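Local coordinates for protein pectate lyase (Bacillus subtilis, PDB 5AMV) that cleaves polygalacturonate (pectate) by calcium-dependent elimination, releasing oligosaccharides with unsaturated non-reducing ends, at residues S209-Y214 with Y219-G224; N76-P81 with Y163-Q168; S10-G15 with H193-H198. One frame throughout, in Å; residues are numbered along the deposited sequence.

Interactions 1 and 2 lie at the outer, partly buried side, in hairpin and loop segments and, for 76-81, a short helix outside the parallel beta-helix, whereas interaction 3 is a buried contact on the opposite side of the chain's centre. The first two touch: H221 O lies 2.8 Å from D164 N, a probable hydrogen bond. Interaction 3 stands apart, its nearest atoms about 10 Å from interaction 1 and about 17 Å from interaction 2. Chemistry follows place. A backbone bond and a T-shaped ring pair join 209-214 to 219-224, aromatic and aliphatic packing joins 76-81 to 163-168, and 10-15 fits against a beta-helix strand without any direct hydrogen bond.

Interaction 1: S209-Y214 with Y219-G224; sequences STSPKY and YQHHDG. With CA (calcium ion), chain C.
The Y219 ring takes the edge of Y214 on one face: Y214 CE2 stands 3.4 Å above the Y219 plane, over its centre. The planes meet at 66° and the centroids are 4.8 Å apart, a T-shaped (edge-to-face) stack. H221 is met at its edge, in plane, by S211 OG, while Y163 stacks on its ring and H221 ND1 bonds D164 O. The motif is a small antiparallel hairpin, strands 213-214 and 217-218, on a loop of the polysaccharide lyase 1 beta-helix. Just outside its strands, Y219 N donates to P212 O at 2.9 Å, nearly straight (163°) and in the carbonyl plane. Y219 CG lies anti to the backbone N (chi1 -171°), which places the ring face against the Y214 edge, with Y219 CB packed on P212 CD. L85 of helix 85-92 touches both tyrosines. Further along the chain, water 1 bridges the segments: it accepts from H221 N at 3.0 Å and hydrogen-bonds S211 OG in the conformer described here. The segment 219-224 then runs inward to the calcium cofactor, where D184 and D227 also bind the ion. D223 OD2 reaches that calcium at 2.4 Å, alongside three waters.

Interaction 2: N76-P81 with Y163-Q168; sequences NDYKDP and YDYFPQ. With ACT (acetate ion), chain D.
F166, the ring on which Y78 and K79 pack, is tied at its backbone to a carboxylate that is itself gripped several times: D164 OD2 accepts from both Q182 N and Q114 NE2. The other oxygen, D164 OD1, takes F166 N at 2.8 Å, an Asx turn in which the donor arrives from above the carboxylate plane, 37° out of it. With three bonds on its two oxygens, the carboxylate is well placed to fix the bend that presents F166 and Y165 to the segment 76-81. No hydrogen bond crosses the interface, so the evidence for the contact is packing. Y78 CB abuts the edge of the F166 ring, 3.7 Å from F166 CE2. K79 follows at the next position, its CA 3.8 Å from F166 CZ, and its CG lies near F166 CE1. With chi1 of -63°, Y78 CG is turned beside its own backbone N, and the Y78 ring points an edge at Y165, CD2 to CD2 at 3.9 Å. Y165 CB in turn covers part of one F166 face, 3.6 Å above the plane and offset toward the rim. The ring ends are anchored further out, Y78 OH to N65 and Y165 OH to R206. An acetate, probably from the crystallisation liquor, lies at the edges of both Y163 and Y165, and Y163 OH donates to its OXT at 2.6 Å. The contact thus joins the C-terminal end of helix 75-78 to the loop between strands 158-160 and 168-170. Helix 105-121 flanks both: S113 touches F166, R120 touches Y78, and R112 forms a salt bridge with D80.

Interaction 3: S10-G15 with H193-H198; sequences SNDGWG and HIWIDH
H193 has its CG beside the backbone N, opposite the carbonyl carbon (chi1 -65°), and this swings the imidazole edge round to G15, where H193 CD2 comes to 3.5 Å from G15 O in the ring plane. W195 uses the other course, CG anti to the backbone N (chi1 -171°), which carries its indole toward D12; W195 CZ2 lies 4.3 Å from D12 OD2, a loose approach oblique to the ring. Between these points the backbones run close, G15 CA being 4.3 Å from I194 O, and the lack of a side chain on G15 suits this approach. No hydrogen bond spans the segments; other parts of the fold satisfy the polar atoms: H193 ND1 by D150, H193 NE2 by Y17 O, G15 O by T21 OG1, D12 OD1 by H269, W195 NE1 by S238. The setting is the parallel beta-helix: strand 194-197 runs parallel to 152-155 and 235-245, and the chain turns a corner at H193, whose phi is positive (54°). The N-terminal segment 10-15 is laid against this strand, and T236 OG1 of neighbouring strand 235-245 hydrogen-bonds both D12 O and G15 N. D197 CB rests over one W195 face, 3.2 Å above the plane toward the rim. D197 also salt-bridges R155, and H198 ND1 donates to D197 OD2 at 2.7 Å, in the imidazole plane but from above the carboxylate.

Interaction 1: S209-Y214 with Y219-G224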
# COMPACT_ATOMS: atom_id res chain seq x y z
N SER A 209 2.35 -0.41 18.08
CA SER A 209 2.70 -0.94 19.40
C SER A 209 1.93 -0.26 20.53
O SER A 209 1.71 -0.86 21.58
CB SER A 209 4.20 -0.82 19.64
OG SER A 209 4.60 0.54 19.56
N THR A 210 1.52 0.99 20.30
CA THR A 210 0.84 1.78 21.34
C THR A 210 -0.67 1.56 21.38
O THR A 210 -1.35 2.15 22.24
CB THR A 210 1.08 3.29 21.13
OG1 THR A 210 0.58 3.70 19.86
CG2 THR A 210 2.61 3.63 21.20
N SER A 211 -1.20 0.74 20.48
CA SER A 211 -2.65 0.49 20.42
C SER A 211 -3.10 -0.57 21.44
O SER A 211 -2.43 -1.60 21.62
CB SER A 211 -3.06 0.10 18.99
OG SER A 211 -2.83 1.18 18.10
N PRO A 212 -4.24 -0.33 22.11
CA PRO A 212 -4.70 -1.33 23.09
C PRO A 212 -5.32 -2.53 22.35
O PRO A 212 -5.37 -2.52 21.12
CB PRO A 212 -5.74 -0.57 23.90
CG PRO A 212 -6.26 0.49 22.95
CD PRO A 212 -5.13 0.84 22.02
N LYS A 213 -5.77 -3.55 23.10
CA LYS A 213 -6.53 -4.65 22.53
C LYS A 213 -7.93 -4.61 23.11
O LYS A 213 -8.11 -4.40 24.31
CB LYS A 213 -5.92 -6.00 22.90
CG LYS A 213 -4.65 -6.36 22.18
CD LYS A 213 -4.08 -7.68 22.71
CE LYS A 213 -3.42 -8.39 21.54
NZ LYS A 213 -2.59 -9.56 21.96
N TYR A 214 -8.92 -4.84 22.26
CA TYR A 214 -10.31 -4.91 22.70
C TYR A 214 -10.86 -6.21 22.18
O TYR A 214 -10.65 -6.53 21.01
CB TYR A 214 -11.16 -3.72 22.17
CG TYR A 214 -10.71 -2.35 22.60
CD1 TYR A 214 -10.44 -2.07 23.95
CD2 TYR A 214 -10.57 -1.32 21.67
CE1 TYR A 214 -10.04 -0.79 24.35
CE2 TYR A 214 -10.16 -0.05 22.04
CZ TYR A 214 -9.90 0.21 23.38
OH TYR A 214 -9.50 1.47 23.73
N TYR A 219 -6.43 -2.95 18.49
CA TYR A 219 -7.30 -1.87 18.01
C TYR A 219 -6.52 -1.14 16.89
O TYR A 219 -5.84 -0.14 17.13
CB TYR A 219 -7.64 -0.99 19.16
CG TYR A 219 -8.71 0.06 18.89
CD1 TYR A 219 -9.97 -0.30 18.41
CD2 TYR A 219 -8.47 1.39 19.25
CE1 TYR A 219 -10.97 0.67 18.21
CE2 TYR A 219 -9.44 2.37 19.06
CZ TYR A 219 -10.67 2.01 18.54
OH TYR A 219 -11.60 3.01 18.38
N GLN A 220 -6.70 -1.66 15.68
CA GLN A 220 -5.87 -1.29 14.54
C GLN A 220 -6.32 0.01 13.87
O GLN A 220 -7.42 0.09 13.35
CB GLN A 220 -5.82 -2.43 13.53
CG GLN A 220 -4.97 -2.13 12.30
CD GLN A 220 -3.49 -1.84 12.63
OE1 GLN A 220 -3.04 -0.70 12.66
NE2 GLN A 220 -2.75 -2.90 12.89
N HIS A 221 -5.43 1.02 13.88
CA HIS A 221 -5.72 2.33 13.27
C HIS A 221 -5.22 2.48 11.84
O HIS A 221 -5.55 3.47 11.17
CB HIS A 221 -5.08 3.45 14.11
CG HIS A 221 -5.65 3.55 15.48
ND1 HIS A 221 -6.87 4.14 15.73
CD2 HIS A 221 -5.16 3.16 16.69
CE1 HIS A 221 -7.13 4.09 17.03
NE2 HIS A 221 -6.11 3.49 17.64
N HIS A 222 -4.35 1.56 11.41
CA HIS A 222 -3.87 1.60 10.02
C HIS A 222 -4.36 0.44 9.21
O HIS A 222 -4.68 -0.63 9.76
CB HIS A 222 -2.34 1.50 10.02
CG HIS A 222 -1.68 2.62 10.76
ND1 HIS A 222 -0.99 2.42 11.94
CD2 HIS A 222 -1.65 3.95 10.52
CE1 HIS A 222 -0.54 3.58 12.37
NE2 HIS A 222 -0.91 4.52 11.53
N ASP A 223 -4.36 0.59 7.90
CA ASP A 223 -4.61 -0.49 6.97
C ASP A 223 -3.35 -0.75 6.11
O ASP A 223 -2.29 -1.03 6.62
CB ASP A 223 -5.83 -0.12 6.11
CG ASP A 223 -6.56 -1.35 5.56
OD1 ASP A 223 -6.80 -2.31 6.33
OD2 ASP A 223 -6.90 -1.35 4.37
N GLY A 224 -3.51 -0.61 4.80
CA GLY A 224 -2.38 -0.82 3.85
C GLY A 224 -1.50 0.40 3.57
O GLY A 224 -1.76 1.50 4.07
CA CA C . -6.57 -1.11 1.99
O HOH W 1 -2.76 1.02 15.22
O HOH W 2 -7.01 -3.39 2.26
O HOH W 3 -7.47 -1.56 -0.10
O HOH W 4 -8.45 0.17 2.57

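Interaction 2: N76-P81 with Y163-Q168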
# COMPACT_ATOMS: atom_id res chain seq x y z
N ASN A 76 -12.00 14.40 18.34
CA ASN A 76 -13.24 15.07 18.77
C ASN A 76 -13.85 15.89 17.65
O ASN A 76 -15.07 16.13 17.67
CB ASN A 76 -12.95 16.06 19.94
CG ASN A 76 -12.72 15.33 21.23
OD1 ASN A 76 -12.91 14.11 21.32
ND2 ASN A 76 -12.37 16.07 22.27
N ASP A 77 -13.02 16.33 16.68
CA ASP A 77 -13.53 17.17 15.58
C ASP A 77 -14.37 16.32 14.61
O ASP A 77 -15.33 16.81 14.03
CB ASP A 77 -12.40 17.89 14.82
CG ASP A 77 -11.66 18.84 15.74
OD1 ASP A 77 -12.29 19.86 16.11
OD2 ASP A 77 -10.50 18.54 16.11
N TYR A 78 -14.03 15.06 14.48
CA TYR A 78 -14.72 14.15 13.58
C TYR A 78 -15.80 13.34 14.28
O TYR A 78 -16.69 12.82 13.60
CB TYR A 78 -13.70 13.12 13.06
CG TYR A 78 -12.60 13.68 12.24
CD1 TYR A 78 -12.85 14.45 11.12
CD2 TYR A 78 -11.27 13.36 12.53
CE1 TYR A 78 -11.80 14.94 10.31
CE2 TYR A 78 -10.22 13.84 11.72
CZ TYR A 78 -10.49 14.60 10.62
OH TYR A 78 -9.51 15.05 9.78
N LYS A 79 -15.71 13.20 15.60
CA LYS A 79 -16.57 12.24 16.33
C LYS A 79 -18.03 12.64 16.22
O LYS A 79 -18.41 13.80 16.42
CB LYS A 79 -16.19 12.14 17.81
CG LYS A 79 -16.86 10.93 18.47
CD LYS A 79 -16.65 10.88 19.98
CE LYS A 79 -17.45 11.96 20.77
NZ LYS A 79 -18.99 11.80 20.82
N ASP A 80 -18.85 11.66 15.85
CA ASP A 80 -20.31 11.93 15.82
C ASP A 80 -20.74 12.21 17.25
O ASP A 80 -20.33 11.52 18.16
CB ASP A 80 -21.06 10.70 15.28
CG ASP A 80 -22.55 10.96 15.12
OD1 ASP A 80 -22.91 11.52 14.06
OD2 ASP A 80 -23.30 10.59 16.05
N PRO A 81 -21.69 13.15 17.44
CA PRO A 81 -22.15 13.41 18.82
C PRO A 81 -22.63 12.19 19.61
O PRO A 81 -22.56 12.18 20.86
CB PRO A 81 -23.33 14.39 18.61
CG PRO A 81 -22.94 15.12 17.37
CD PRO A 81 -22.22 14.12 16.47
N TYR A 163 -4.15 7.27 9.37
CA TYR A 163 -4.63 6.83 10.67
C TYR A 163 -6.14 7.01 10.74
O TYR A 163 -6.66 8.09 10.43
CB TYR A 163 -4.00 7.73 11.74
CG TYR A 163 -4.24 7.37 13.20
CD1 TYR A 163 -5.41 7.75 13.87
CD2 TYR A 163 -3.30 6.58 13.90
CE1 TYR A 163 -5.58 7.47 15.20
CE2 TYR A 163 -3.47 6.28 15.26
CZ TYR A 163 -4.65 6.69 15.89
OH TYR A 163 -4.85 6.38 17.23
N ASP A 164 -6.82 5.95 11.18
CA ASP A 164 -8.30 6.01 11.28
C ASP A 164 -8.65 6.07 12.76
O ASP A 164 -8.33 5.14 13.53
CB ASP A 164 -8.84 4.71 10.63
CG ASP A 164 -10.34 4.62 10.55
OD1 ASP A 164 -11.08 5.32 11.26
OD2 ASP A 164 -10.79 3.79 9.71
N TYR A 165 -9.35 7.14 13.16
CA TYR A 165 -9.77 7.26 14.55
C TYR A 165 -10.91 6.30 14.94
O TYR A 165 -11.20 6.15 16.11
CB TYR A 165 -10.22 8.68 14.88
CG TYR A 165 -9.09 9.66 14.99
CD1 TYR A 165 -8.18 9.57 16.06
CD2 TYR A 165 -8.93 10.66 14.02
CE1 TYR A 165 -7.12 10.48 16.16
CE2 TYR A 165 -7.87 11.56 14.11
CZ TYR A 165 -6.98 11.43 15.17
OH TYR A 165 -5.94 12.33 15.23
N PHE A 166 -11.55 5.66 13.97
CA PHE A 166 -12.82 4.92 14.27
C PHE A 166 -12.83 3.54 13.60
O PHE A 166 -13.73 3.23 12.83
CB PHE A 166 -14.05 5.74 13.80
CG PHE A 166 -14.00 7.16 14.29
CD1 PHE A 166 -14.29 7.46 15.66
CD2 PHE A 166 -13.65 8.17 13.42
CE1 PHE A 166 -14.18 8.81 16.11
CE2 PHE A 166 -13.57 9.52 13.87
CZ PHE A 166 -13.80 9.82 15.24
N PRO A 167 -11.85 2.69 13.95
CA PRO A 167 -11.84 1.34 13.37
C PRO A 167 -13.15 0.59 13.64
O PRO A 167 -13.72 0.72 14.73
CB PRO A 167 -10.69 0.64 14.13
CG PRO A 167 -9.92 1.65 14.83
CD PRO A 167 -10.74 2.92 14.88
N GLN A 168 -13.57 -0.18 12.64
CA GLN A 168 -14.78 -0.98 12.73
C GLN A 168 -14.49 -2.35 13.33
O GLN A 168 -13.53 -3.00 12.93
CB GLN A 168 -15.37 -1.15 11.35
CG GLN A 168 -16.71 -1.87 11.33
CD GLN A 168 -17.13 -2.18 9.89
OE1 GLN A 168 -16.35 -2.74 9.12
NE2 GLN A 168 -18.33 -1.78 9.52
C ACT D . -6.71 8.10 19.42
O ACT D . -5.73 8.90 19.41
OXT ACT D . -6.94 7.43 18.38
CH3 ACT D . -7.58 8.01 20.64

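Interaction 3: S10-G15 with H193-H198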
# COMPACT_ATOMS: atom_id res chain seq x y z
N SER A 10 9.55 2.34 -21.29
CA SER A 10 8.70 1.45 -22.10
C SER A 10 8.84 -0.05 -21.80
O SER A 10 7.99 -0.86 -22.22
CB SER A 10 8.98 1.70 -23.59
OG SER A 10 10.33 1.39 -23.87
N ASN A 11 9.89 -0.44 -21.07
CA ASN A 11 10.09 -1.83 -20.65
C ASN A 11 9.94 -1.99 -19.14
O ASN A 11 10.19 -3.08 -18.59
CB ASN A 11 11.49 -2.32 -21.07
CG ASN A 11 12.61 -1.68 -20.26
OD1 ASN A 11 12.44 -0.62 -19.67
ND2 ASN A 11 13.78 -2.31 -20.25
N ASP A 12 9.53 -0.91 -18.46
CA ASP A 12 9.61 -0.92 -16.99
C ASP A 12 8.36 -1.47 -16.31
O ASP A 12 7.55 -0.73 -15.69
CB ASP A 12 10.01 0.47 -16.47
CG ASP A 12 10.43 0.45 -15.01
OD1 ASP A 12 10.46 -0.63 -14.36
OD2 ASP A 12 10.75 1.55 -14.52
N GLY A 13 8.19 -2.79 -16.43
CA GLY A 13 7.12 -3.50 -15.72
C GLY A 13 5.73 -3.36 -16.34
O GLY A 13 5.54 -2.74 -17.39
N TRP A 14 4.75 -3.95 -15.65
CA TRP A 14 3.40 -4.01 -16.15
C TRP A 14 2.80 -2.61 -16.39
O TRP A 14 1.91 -2.45 -17.22
CB TRP A 14 2.55 -4.78 -15.18
CG TRP A 14 2.49 -6.31 -15.40
CD1 TRP A 14 2.69 -7.27 -14.46
CD2 TRP A 14 2.13 -7.01 -16.62
NE1 TRP A 14 2.49 -8.54 -14.99
CE2 TRP A 14 2.15 -8.41 -16.32
CE3 TRP A 14 1.81 -6.60 -17.93
CZ2 TRP A 14 1.84 -9.40 -17.28
CZ3 TRP A 14 1.47 -7.59 -18.89
CH2 TRP A 14 1.51 -8.98 -18.55
N GLY A 15 3.26 -1.59 -15.65
CA GLY A 15 2.75 -0.22 -15.92
C GLY A 15 3.04 0.26 -17.34
O GLY A 15 2.35 1.16 -17.84
N HIS A 193 -2.56 1.68 -15.36
CA HIS A 193 -1.39 2.43 -15.83
C HIS A 193 -0.91 3.38 -14.75
O HIS A 193 -1.05 4.60 -14.84
CB HIS A 193 -1.61 3.14 -17.18
CG HIS A 193 -1.83 2.18 -18.30
ND1 HIS A 193 -3.07 1.95 -18.84
CD2 HIS A 193 -0.97 1.33 -18.91
CE1 HIS A 193 -2.96 1.04 -19.80
NE2 HIS A 193 -1.70 0.64 -19.86
N ILE A 194 -0.33 2.78 -13.72
CA ILE A 194 0.12 3.52 -12.55
C ILE A 194 1.57 3.21 -12.26
O ILE A 194 1.99 2.09 -12.33
CB ILE A 194 -0.78 3.23 -11.31
CG1 ILE A 194 -2.20 3.81 -11.57
CG2 ILE A 194 -0.19 3.86 -9.99
CD1 ILE A 194 -3.27 3.17 -10.81
N TRP A 195 2.33 4.27 -11.97
CA TRP A 195 3.70 4.15 -11.52
C TRP A 195 3.86 4.81 -10.17
O TRP A 195 3.63 6.00 -10.05
CB TRP A 195 4.67 4.82 -12.52
CG TRP A 195 6.15 4.57 -12.28
CD1 TRP A 195 6.74 3.51 -11.64
CD2 TRP A 195 7.22 5.38 -12.79
NE1 TRP A 195 8.13 3.64 -11.70
CE2 TRP A 195 8.44 4.78 -12.39
CE3 TRP A 195 7.25 6.59 -13.53
CZ2 TRP A 195 9.69 5.33 -12.72
CZ3 TRP A 195 8.51 7.15 -13.83
CH2 TRP A 195 9.71 6.51 -13.44
N ILE A 196 4.29 4.02 -9.18
CA ILE A 196 4.63 4.54 -7.83
C ILE A 196 6.10 4.32 -7.66
O ILE A 196 6.55 3.16 -7.61
CB ILE A 196 3.83 3.85 -6.72
CG1 ILE A 196 2.31 4.06 -6.94
CG2 ILE A 196 4.27 4.39 -5.31
CD1 ILE A 196 1.42 3.15 -6.11
N ASP A 197 6.87 5.40 -7.55
CA ASP A 197 8.34 5.23 -7.60
C ASP A 197 9.04 6.17 -6.60
O ASP A 197 8.64 7.33 -6.47
CB ASP A 197 8.83 5.43 -9.04
CG ASP A 197 10.36 5.52 -9.14
OD1 ASP A 197 11.03 4.46 -9.28
OD2 ASP A 197 10.88 6.66 -9.10
N HIS A 198 10.04 5.64 -5.90
CA HIS A 198 10.83 6.48 -4.99
C HIS A 198 9.98 7.20 -3.94
O HIS A 198 10.24 8.39 -3.63
CB HIS A 198 11.74 7.47 -5.75
CG HIS A 198 13.00 6.84 -6.30
ND1 HIS A 198 13.08 6.44 -7.62
CD2 HIS A 198 14.19 6.55 -5.74
CE1 HIS A 198 14.27 5.90 -7.83
NE2 HIS A 198 14.97 5.96 -6.71